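Long-range contacts in type IV secretion system protein VirB11 (Brucella suis, PDB 2GZA), which hydrolyses ATP as a hexameric cytoplasmic ATPase of the VirB type IV secretion system, which could be required to establish the replication niche in the host: residues E265-I270 against L301-G306; A259-G264 against S280-H285; E175-V180 against V321-V326. All coordinates share one frame; numbering follows the deposited sequence.

Contact 1 (E265-I270 against L301-G306)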
loop_
_atom_site.group_PDB
_atom_site.type_symbol
_atom_site.label_atom_id
_atom_site.label_comp_id
_atom_site.label_asym_id
_atom_site.label_seq_id
_atom_site.Cartn_x
_atom_site.Cartn_y
_atom_site.Cartn_z
ATOM N N GLU C 265 -4.500 22.607 2.567
ATOM C CA GLU C 265 -3.955 23.511 3.604
ATOM C C GLU C 265 -4.118 22.921 4.993
ATOM O O GLU C 265 -3.338 23.243 5.897
ATOM C CB GLU C 265 -4.633 24.881 3.635
ATOM C CG GLU C 265 -5.293 25.312 2.375
ATOM C CD GLU C 265 -6.606 24.628 2.164
ATOM O OE1 GLU C 265 -7.524 24.803 2.994
ATOM O OE2 GLU C 265 -6.711 23.915 1.151
ATOM N N ALA C 266 -5.151 22.095 5.175
ATOM C CA ALA C 266 -5.438 21.496 6.476
ATOM C C ALA C 266 -4.205 20.860 7.087
ATOM O O ALA C 266 -4.012 20.916 8.291
ATOM C CB ALA C 266 -6.554 20.478 6.371
ATOM N N TYR C 267 -3.370 20.264 6.246
ATOM C CA TYR C 267 -2.144 19.621 6.699
ATOM C C TYR C 267 -1.091 20.643 7.137
ATOM O O TYR C 267 -0.404 20.443 8.145
ATOM C CB TYR C 267 -1.580 18.707 5.615
ATOM C CG TYR C 267 -0.317 17.980 6.013
ATOM C CD1 TYR C 267 -0.375 16.789 6.721
ATOM C CD2 TYR C 267 0.936 18.482 5.683
ATOM C CE1 TYR C 267 0.779 16.120 7.089
ATOM C CE2 TYR C 267 2.100 17.820 6.048
ATOM C CZ TYR C 267 2.009 16.638 6.751
ATOM O OH TYR C 267 3.149 15.959 7.123
ATOM N N ASP C 268 -0.950 21.718 6.373
ATOM C CA ASP C 268 -0.059 22.799 6.746
ATOM C C ASP C 268 -0.562 23.460 8.024
ATOM O O ASP C 268 0.241 23.817 8.877
ATOM C CB ASP C 268 0.057 23.795 5.608
ATOM C CG ASP C 268 0.543 23.151 4.335
ATOM O OD1 ASP C 268 -0.309 22.776 3.495
ATOM O OD2 ASP C 268 1.778 23.002 4.181
ATOM N N PHE C 269 -1.883 23.594 8.163
ATOM C CA PHE C 269 -2.493 24.155 9.364
ATOM C C PHE C 269 -2.074 23.338 10.576
ATOM O O PHE C 269 -1.615 23.888 11.579
ATOM C CB PHE C 269 -4.026 24.168 9.243
ATOM C CG PHE C 269 -4.720 24.839 10.393
ATOM C CD1 PHE C 269 -4.895 26.215 10.408
ATOM C CD2 PHE C 269 -5.208 24.093 11.455
ATOM C CE1 PHE C 269 -5.544 26.844 11.467
ATOM C CE2 PHE C 269 -5.850 24.708 12.520
ATOM C CZ PHE C 269 -6.018 26.092 12.525
ATOM N N ILE C 270 -2.234 22.022 10.478
ATOM C CA ILE C 270 -1.842 21.088 11.530
ATOM C C ILE C 270 -0.382 21.272 11.890
ATOM O O ILE C 270 -0.012 21.275 13.062
ATOM C CB ILE C 270 -2.098 19.614 11.117
ATOM C CG1 ILE C 270 -3.584 19.280 11.207
ATOM C CG2 ILE C 270 -1.307 18.631 11.994
ATOM C CD1 ILE C 270 -3.943 17.925 10.602
ATOM N N LEU C 301 -5.975 14.497 3.454
ATOM C CA LEU C 301 -5.686 13.522 2.414
ATOM C C LEU C 301 -5.511 14.133 1.024
ATOM O O LEU C 301 -5.086 13.446 0.103
ATOM C CB LEU C 301 -6.756 12.427 2.398
ATOM C CG LEU C 301 -6.780 11.455 3.579
ATOM C CD1 LEU C 301 -8.095 10.684 3.610
ATOM C CD2 LEU C 301 -5.589 10.507 3.540
ATOM N N GLN C 302 -5.833 15.417 0.880
ATOM C CA GLN C 302 -5.623 16.148 -0.379
ATOM C C GLN C 302 -4.178 16.633 -0.505
ATOM O O GLN C 302 -3.751 17.062 -1.576
ATOM C CB GLN C 302 -6.563 17.350 -0.483
ATOM C CG GLN C 302 -8.033 17.048 -0.285
ATOM C CD GLN C 302 -8.694 16.575 -1.539
ATOM O OE1 GLN C 302 -8.200 16.842 -2.625
ATOM N NE2 GLN C 302 -9.826 15.876 -1.411
ATOM N N ASN C 303 -3.446 16.577 0.604
ATOM C CA ASN C 303 -2.044 16.981 0.660
ATOM C C ASN C 303 -1.161 15.822 0.222
ATOM O O ASN C 303 -1.454 14.674 0.540
ATOM C CB ASN C 303 -1.691 17.387 2.090
ATOM C CG ASN C 303 -0.433 18.223 2.182
ATOM O OD1 ASN C 303 -0.509 19.422 2.404
ATOM N ND2 ASN C 303 0.724 17.598 2.041
ATOM N N ARG C 304 -0.088 16.124 -0.505
ATOM C CA ARG C 304 0.892 15.108 -0.912
ATOM C C ARG C 304 1.489 14.380 0.296
ATOM O O ARG C 304 1.614 13.160 0.297
ATOM C CB ARG C 304 2.001 15.730 -1.765
ATOM N N GLN C 305 1.841 15.132 1.326
ATOM C CA GLN C 305 2.351 14.543 2.559
ATOM C C GLN C 305 1.253 14.031 3.471
ATOM O O GLN C 305 1.440 13.030 4.154
ATOM C CB GLN C 305 3.231 15.535 3.292
ATOM C CG GLN C 305 4.518 15.757 2.544
ATOM C CD GLN C 305 5.131 17.087 2.849
ATOM O OE1 GLN C 305 4.682 17.817 3.748
ATOM N NE2 GLN C 305 6.174 17.467 2.119
ATOM N N GLY C 306 0.109 14.707 3.476
ATOM C CA GLY C 306 -1.056 14.227 4.208
ATOM C C GLY C 306 -1.462 12.818 3.807
ATOM O O GLY C 306 -1.854 12.016 4.657
HETATM O O HOH W 1 3.000 20.013 3.291
#

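Contact 2 (A259-G264 against S280-H285)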
loop_
_atom_site.group_PDB
_atom_site.type_symbol
_atom_site.label_atom_id
_atom_site.label_comp_id
_atom_site.label_asym_id
_atom_site.label_seq_id
_atom_site.Cartn_x
_atom_site.Cartn_y
_atom_site.Cartn_z
ATOM N N ALA C 259 -9.196 32.207 7.285
ATOM C CA ALA C 259 -10.644 32.318 7.143
ATOM C C ALA C 259 -11.324 30.953 7.115
ATOM O O ALA C 259 -12.285 30.720 7.842
ATOM C CB ALA C 259 -11.003 33.119 5.903
ATOM N N GLU C 260 -10.799 30.044 6.299
ATOM C CA GLU C 260 -11.491 28.792 6.009
ATOM C C GLU C 260 -10.541 27.665 5.616
ATOM O O GLU C 260 -9.628 27.858 4.818
ATOM C CB GLU C 260 -12.504 29.012 4.889
ATOM C CG GLU C 260 -13.634 28.017 4.882
ATOM C CD GLU C 260 -14.515 28.154 3.666
ATOM O OE1 GLU C 260 -14.994 27.110 3.185
ATOM O OE2 GLU C 260 -14.724 29.290 3.187
ATOM N N LEU C 261 -10.769 26.486 6.188
ATOM C CA LEU C 261 -10.068 25.266 5.789
ATOM C C LEU C 261 -10.899 24.513 4.750
ATOM O O LEU C 261 -12.068 24.204 4.983
ATOM C CB LEU C 261 -9.803 24.367 6.996
ATOM C CG LEU C 261 -8.632 24.702 7.928
ATOM C CD1 LEU C 261 -8.687 23.894 9.215
ATOM C CD2 LEU C 261 -7.288 24.504 7.232
ATOM N N ARG C 262 -10.294 24.211 3.608
ATOM C CA ARG C 262 -11.062 23.700 2.468
ATOM C C ARG C 262 -10.453 22.490 1.777
ATOM O O ARG C 262 -11.179 21.657 1.238
ATOM C CB ARG C 262 -11.305 24.819 1.464
ATOM C CG ARG C 262 -11.984 26.010 2.103
ATOM C CD ARG C 262 -11.908 27.286 1.256
ATOM N NE ARG C 262 -12.353 27.063 -0.118
ATOM C CZ ARG C 262 -13.567 26.564 -0.405
ATOM N NH1 ARG C 262 -14.434 26.254 0.572
ATOM N NH2 ARG C 262 -13.956 26.371 -1.625
ATOM N N GLY C 263 -9.127 22.404 1.789
ATOM C CA GLY C 263 -8.423 21.306 1.149
ATOM C C GLY C 263 -7.072 21.046 1.788
ATOM O O GLY C 263 -6.928 21.099 3.011
ATOM N N GLY C 264 -6.080 20.790 0.945
ATOM C CA GLY C 264 -4.723 20.475 1.370
ATOM C C GLY C 264 -4.062 21.350 2.426
ATOM O O GLY C 264 -3.147 20.881 3.107
ATOM N N SER C 280 -5.083 30.079 17.245
ATOM C CA SER C 280 -5.680 30.142 15.910
ATOM C C SER C 280 -7.191 29.974 15.950
ATOM O O SER C 280 -7.726 29.201 16.740
ATOM C CB SER C 280 -5.094 29.063 15.004
ATOM O OG SER C 280 -3.753 29.356 14.649
ATOM N N ILE C 281 -7.868 30.721 15.089
ATOM C CA ILE C 281 -9.296 30.585 14.876
ATOM C C ILE C 281 -9.470 30.412 13.381
ATOM O O ILE C 281 -8.878 31.153 12.594
ATOM C CB ILE C 281 -10.083 31.817 15.395
ATOM C CG1 ILE C 281 -9.778 32.075 16.871
ATOM C CG2 ILE C 281 -11.594 31.637 15.196
ATOM C CD1 ILE C 281 -10.090 33.494 17.324
ATOM N N THR C 282 -10.252 29.410 12.996
ATOM C CA THR C 282 -10.566 29.158 11.592
ATOM C C THR C 282 -12.004 28.660 11.456
ATOM O O THR C 282 -12.715 28.528 12.452
ATOM C CB THR C 282 -9.559 28.165 10.955
ATOM O OG1 THR C 282 -9.818 28.042 9.554
ATOM C CG2 THR C 282 -9.637 26.791 11.606
ATOM N N SER C 283 -12.438 28.394 10.231
ATOM C CA SER C 283 -13.766 27.838 10.016
ATOM C C SER C 283 -13.740 26.645 9.065
ATOM O O SER C 283 -12.747 26.403 8.374
ATOM C CB SER C 283 -14.716 28.901 9.485
ATOM O OG SER C 283 -14.450 29.154 8.122
ATOM N N CYS C 284 -14.853 25.916 9.023
ATOM C CA CYS C 284 -14.981 24.746 8.182
ATOM C C CYS C 284 -16.461 24.439 7.981
ATOM O O CYS C 284 -17.217 24.382 8.942
ATOM C CB CYS C 284 -14.262 23.568 8.854
ATOM S SG CYS C 284 -14.278 21.998 7.967
ATOM N N HIS C 285 -16.880 24.265 6.728
ATOM C CA HIS C 285 -18.228 23.771 6.425
ATOM C C HIS C 285 -18.366 22.344 6.923
ATOM O O HIS C 285 -17.632 21.467 6.474
ATOM C CB HIS C 285 -18.509 23.788 4.920
ATOM C CG HIS C 285 -18.365 25.133 4.291
ATOM N ND1 HIS C 285 -19.381 26.062 4.279
ATOM C CD2 HIS C 285 -17.319 25.705 3.653
ATOM C CE1 HIS C 285 -18.963 27.153 3.666
ATOM N NE2 HIS C 285 -17.718 26.961 3.273
#

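Contact 3 (E175-V180 against V321-V326)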
loop_
_atom_site.group_PDB
_atom_site.type_symbol
_atom_site.label_atom_id
_atom_site.label_comp_id
_atom_site.label_asym_id
_atom_site.label_seq_id
_atom_site.Cartn_x
_atom_site.Cartn_y
_atom_site.Cartn_z
ATOM N N GLU C 175 -5.888 31.100 24.407
ATOM C CA GLU C 175 -5.212 30.749 23.157
ATOM C C GLU C 175 -5.479 29.325 22.667
ATOM O O GLU C 175 -4.616 28.699 22.063
ATOM C CB GLU C 175 -3.705 31.026 23.267
ATOM C CG GLU C 175 -3.395 32.505 23.478
ATOM C CD GLU C 175 -1.946 32.767 23.830
ATOM O OE1 GLU C 175 -1.210 31.796 24.136
ATOM O OE2 GLU C 175 -1.545 33.950 23.800
ATOM N N ARG C 176 -6.682 28.824 22.924
ATOM C CA ARG C 176 -7.117 27.541 22.377
ATOM C C ARG C 176 -7.299 27.651 20.873
ATOM O O ARG C 176 -7.734 28.686 20.372
ATOM C CB ARG C 176 -8.455 27.093 22.990
ATOM C CG ARG C 176 -8.510 26.971 24.506
ATOM C CD ARG C 176 -7.513 25.972 25.065
ATOM N NE ARG C 176 -6.251 26.630 25.412
ATOM C CZ ARG C 176 -5.085 26.007 25.569
ATOM N NH1 ARG C 176 -5.001 24.694 25.405
ATOM N NH2 ARG C 176 -4.001 26.703 25.880
ATOM N N VAL C 177 -6.974 26.583 20.157
ATOM C CA VAL C 177 -7.231 26.521 18.724
ATOM C C VAL C 177 -8.714 26.247 18.526
ATOM O O VAL C 177 -9.243 25.245 19.016
ATOM C CB VAL C 177 -6.388 25.435 18.035
ATOM C CG1 VAL C 177 -6.768 25.313 16.561
ATOM C CG2 VAL C 177 -4.923 25.738 18.187
ATOM N N ILE C 178 -9.385 27.153 17.825
ATOM C CA ILE C 178 -10.837 27.104 17.676
ATOM C C ILE C 178 -11.235 27.001 16.214
ATOM O O ILE C 178 -10.810 27.807 15.381
ATOM C CB ILE C 178 -11.517 28.336 18.317
ATOM C CG1 ILE C 178 -11.139 28.443 19.794
ATOM C CG2 ILE C 178 -13.043 28.265 18.146
ATOM C CD1 ILE C 178 -11.309 29.833 20.382
ATOM N N VAL C 179 -12.050 25.994 15.918
ATOM C CA VAL C 179 -12.648 25.822 14.596
ATOM C C VAL C 179 -14.142 26.151 14.658
ATOM O O VAL C 179 -14.894 25.516 15.387
ATOM C CB VAL C 179 -12.471 24.369 14.050
ATOM C CG1 VAL C 179 -13.176 24.205 12.696
ATOM C CG2 VAL C 179 -11.005 23.998 13.931
ATOM N N VAL C 180 -14.561 27.152 13.901
ATOM C CA VAL C 180 -15.977 27.494 13.803
ATOM C C VAL C 180 -16.619 26.668 12.686
ATOM O O VAL C 180 -16.250 26.789 11.522
ATOM C CB VAL C 180 -16.178 29.005 13.569
ATOM C CG1 VAL C 180 -17.654 29.334 13.396
ATOM C CG2 VAL C 180 -15.583 29.799 14.727
ATOM N N VAL C 321 -4.210 19.051 17.987
ATOM C CA VAL C 321 -4.055 20.403 17.483
ATOM C C VAL C 321 -5.321 21.243 17.680
ATOM O O VAL C 321 -5.237 22.434 17.968
ATOM C CB VAL C 321 -3.637 20.340 15.997
ATOM C CG1 VAL C 321 -4.130 21.544 15.215
ATOM C CG2 VAL C 321 -2.141 20.184 15.894
ATOM N N VAL C 322 -6.486 20.623 17.534
ATOM C CA VAL C 322 -7.759 21.348 17.592
ATOM C C VAL C 322 -8.382 21.218 18.968
ATOM O O VAL C 322 -8.757 20.123 19.379
ATOM C CB VAL C 322 -8.778 20.860 16.502
ATOM C CG1 VAL C 322 -10.118 21.563 16.663
ATOM C CG2 VAL C 322 -8.234 21.098 15.100
ATOM N N ASP C 323 -8.499 22.338 19.668
ATOM C CA ASP C 323 -8.981 22.343 21.044
ATOM C C ASP C 323 -10.499 22.419 21.113
ATOM O O ASP C 323 -11.130 21.660 21.852
ATOM C CB ASP C 323 -8.362 23.496 21.829
ATOM C CG ASP C 323 -6.871 23.338 22.009
ATOM O OD1 ASP C 323 -6.451 22.262 22.484
ATOM O OD2 ASP C 323 -6.124 24.289 21.673
ATOM N N VAL C 324 -11.084 23.338 20.349
ATOM C CA VAL C 324 -12.514 23.586 20.411
ATOM C C VAL C 324 -13.117 23.596 19.010
ATOM O O VAL C 324 -12.532 24.135 18.078
ATOM C CB VAL C 324 -12.828 24.927 21.134
ATOM C CG1 VAL C 324 -14.327 25.188 21.187
ATOM C CG2 VAL C 324 -12.243 24.941 22.542
ATOM N N VAL C 325 -14.283 22.975 18.866
ATOM C CA VAL C 325 -15.085 23.098 17.654
ATOM C C VAL C 325 -16.456 23.652 18.039
ATOM O O VAL C 325 -17.183 23.033 18.820
ATOM C CB VAL C 325 -15.275 21.739 16.904
ATOM C CG1 VAL C 325 -16.148 21.918 15.654
ATOM C CG2 VAL C 325 -13.941 21.120 16.526
ATOM N N VAL C 326 -16.795 24.820 17.501
ATOM C CA VAL C 326 -18.107 25.424 17.727
ATOM C C VAL C 326 -18.955 25.249 16.483
ATOM O O VAL C 326 -18.587 25.728 15.416
ATOM C CB VAL C 326 -18.018 26.934 18.010
ATOM C CG1 VAL C 326 -19.304 27.420 18.680
ATOM C CG2 VAL C 326 -16.797 27.269 18.854
#

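Contact 1 (E265-I270 against L301-G306)
The phenol ring of Y267 carries this contact, lying against the backbone where Q305 passes into G306. G306 N sits 3.8 Å above one ring face, displaced toward the rim, and the carbonyl carbon of Q305 lies over the same face. G306 CA approaches Y267 CD1 at 3.7 Å, so bare main chain covers this part of the ring. Y267 gets there because its CG is anti to the backbone N (chi1 -179°), which swings the ring off the helix and onto the turn. At the root of the side chain N303 closes in, with N303 CB 3.8 Å from Y267 CB. Further out, Q305 CB lies 3.8 Å from Y267 CZ, and the Q305 side chain runs roughly perpendicular to the tyrosine, its amide plane steeply inclined to the ring at 69°. The helix here is 265-274 of the RecA-like P-loop ATPase domain, and 301-306 belongs to the connection between helices 289-300 and 311-321. V300 and L309 add to the apolar surroundings of Y267, while A266 and I270, on the same helix, also pack on V300. The other half of the contact is looser and wetter. Q305, an exposed residue with its chain extended beyond CG, sends its amide out to a water that donates to Q305 OE1 at 2.8 Å. That water reaches back to D268 OD2 at 3.3 Å, a weak bond, so the helix and the turn are joined here through solvent. The same D268 oxygen also has a long, weak ion pair with R246. Neighbouring subunits reach the contact too: Q302 of one touches Y267 and Q305, and this chain's own Q302 packs on Q305 of another.

Contact 2 (A259-G264 against S280-H285)
A259 and S283 are tied together by a side-chain hydrogen bond: S283 OG donates to A259 O over 2.7 Å. The hydroxyl arrives in the carbonyl plane, on a lone pair. With chi1 at 76°, S283 OG stands between its own backbone N and carbonyl carbon, which turns it to the loop. Two residues further along, L261 N donates to S283 O at 2.9 Å, almost perfectly straight at 178°. That same carbonyl oxygen receives a CA-H...O contact from E260 CA at 3.6 Å. Main chain thus meets strand 281-285 on both sides of E260. The hydroxyl of T282 is spoken for by L258 O, while its methyl packs on the leucine, T282 CG2 to L261 CD1 being 3.9 Å. The E260 side chain runs out, extended, over S283, with E260 CG 3.5 Å from S283 OG, and heads for the H285 ring. Its carboxylate takes a salt bridge from R262 NH1 within the loop, but the position of E260 OE1 is doubtful. The sequence is consistent with a Walker B region, E260 lying just past strand 255-258, and probably a His box containing H285, as in related secretion ATPases. R262 N and G263 N both bond to E265 OE1 on helix 265-274. Around all this, L261 and C284 pack on L296 of helix 289-300, F269 of helix 265-274 touches L261 and T282, M192 of helix 188-196 lies against S283, and strand 281-285 pairs on to strand 178-182.

Contact 3 (E175-V180 against V321-V326)
I178-V180 and V324-V326 pair as parallel strands, with V177 and D323 leading into them, and the backbone bonds come first. V177 O receives V324 N at 3.0 Å, and also a weak bond from D323 N. The ladder then alternates: V179 N gives to V324 O at 2.9 Å, and V326 N gives to V179 O at 2.9 Å. Between these rungs CA-H...O contacts fill in, such as V325 CA to V179 O at 3.3 Å. The two strand segments run only 17° apart.

The polar side chain that matters is D323. Its CG lies beside the backbone N and anti to the carbonyl carbon (chi1 -66°), bringing OD2 back to the first strand, where V177 N donates to D323 OD2 at 2.9 Å through the anti lone pair. OD1 is held by a salt bridge to K350. R176 adds a long charge pairing only, since D323 OD2 lies well out of the guanidinium plane; its NH2 bonds to L174 O.

Apolar packing sorts by sheet face. I178 lies alongside V324 and V326, pointing the same way, with I178 CG2 3.9 Å from V326 CG2; helices 164-173 and 188-196 cover this face. On the opposite face V179 CG2 meets V322 CG1 at 3.8 Å, with T292 and F293 of helix 289-300 beyond.

E175 closes a Schellman motif ending helix 164-173, and strand 178-182 leads straight into the probable ATP-binding P-loop; flanked by 281-285 and 339-345, 178-182 and 324-331 are the inner pair of this four-stranded sheet, consistent with a RecA-like nucleotide-binding core.

Strand 281-285 joins contacts 2 and 3, whose centres are about 11 Å apart: S280 O and I178 N lie 2.9 Å apart and T282 O and V180 N 2.7 Å, both probable hydrogen bonds. The centre of contact 1 lies about 12 Å from that of contact 2 and about 18 Å from that of contact 3. F269, on the helix of contact 1, reaches both, its CZ lying 3.8 Å from T282 CG2 and 4.2 Å from V177 CG1. Toward the predicted ATP site, the H285 side chain comes within about 3 Å of the T184 side chain and about 5 Å of a bound sulfate, and the V180 side chain within about 4 Å of that of K188. Contact 1 lies away from that site, among the subunit contacts.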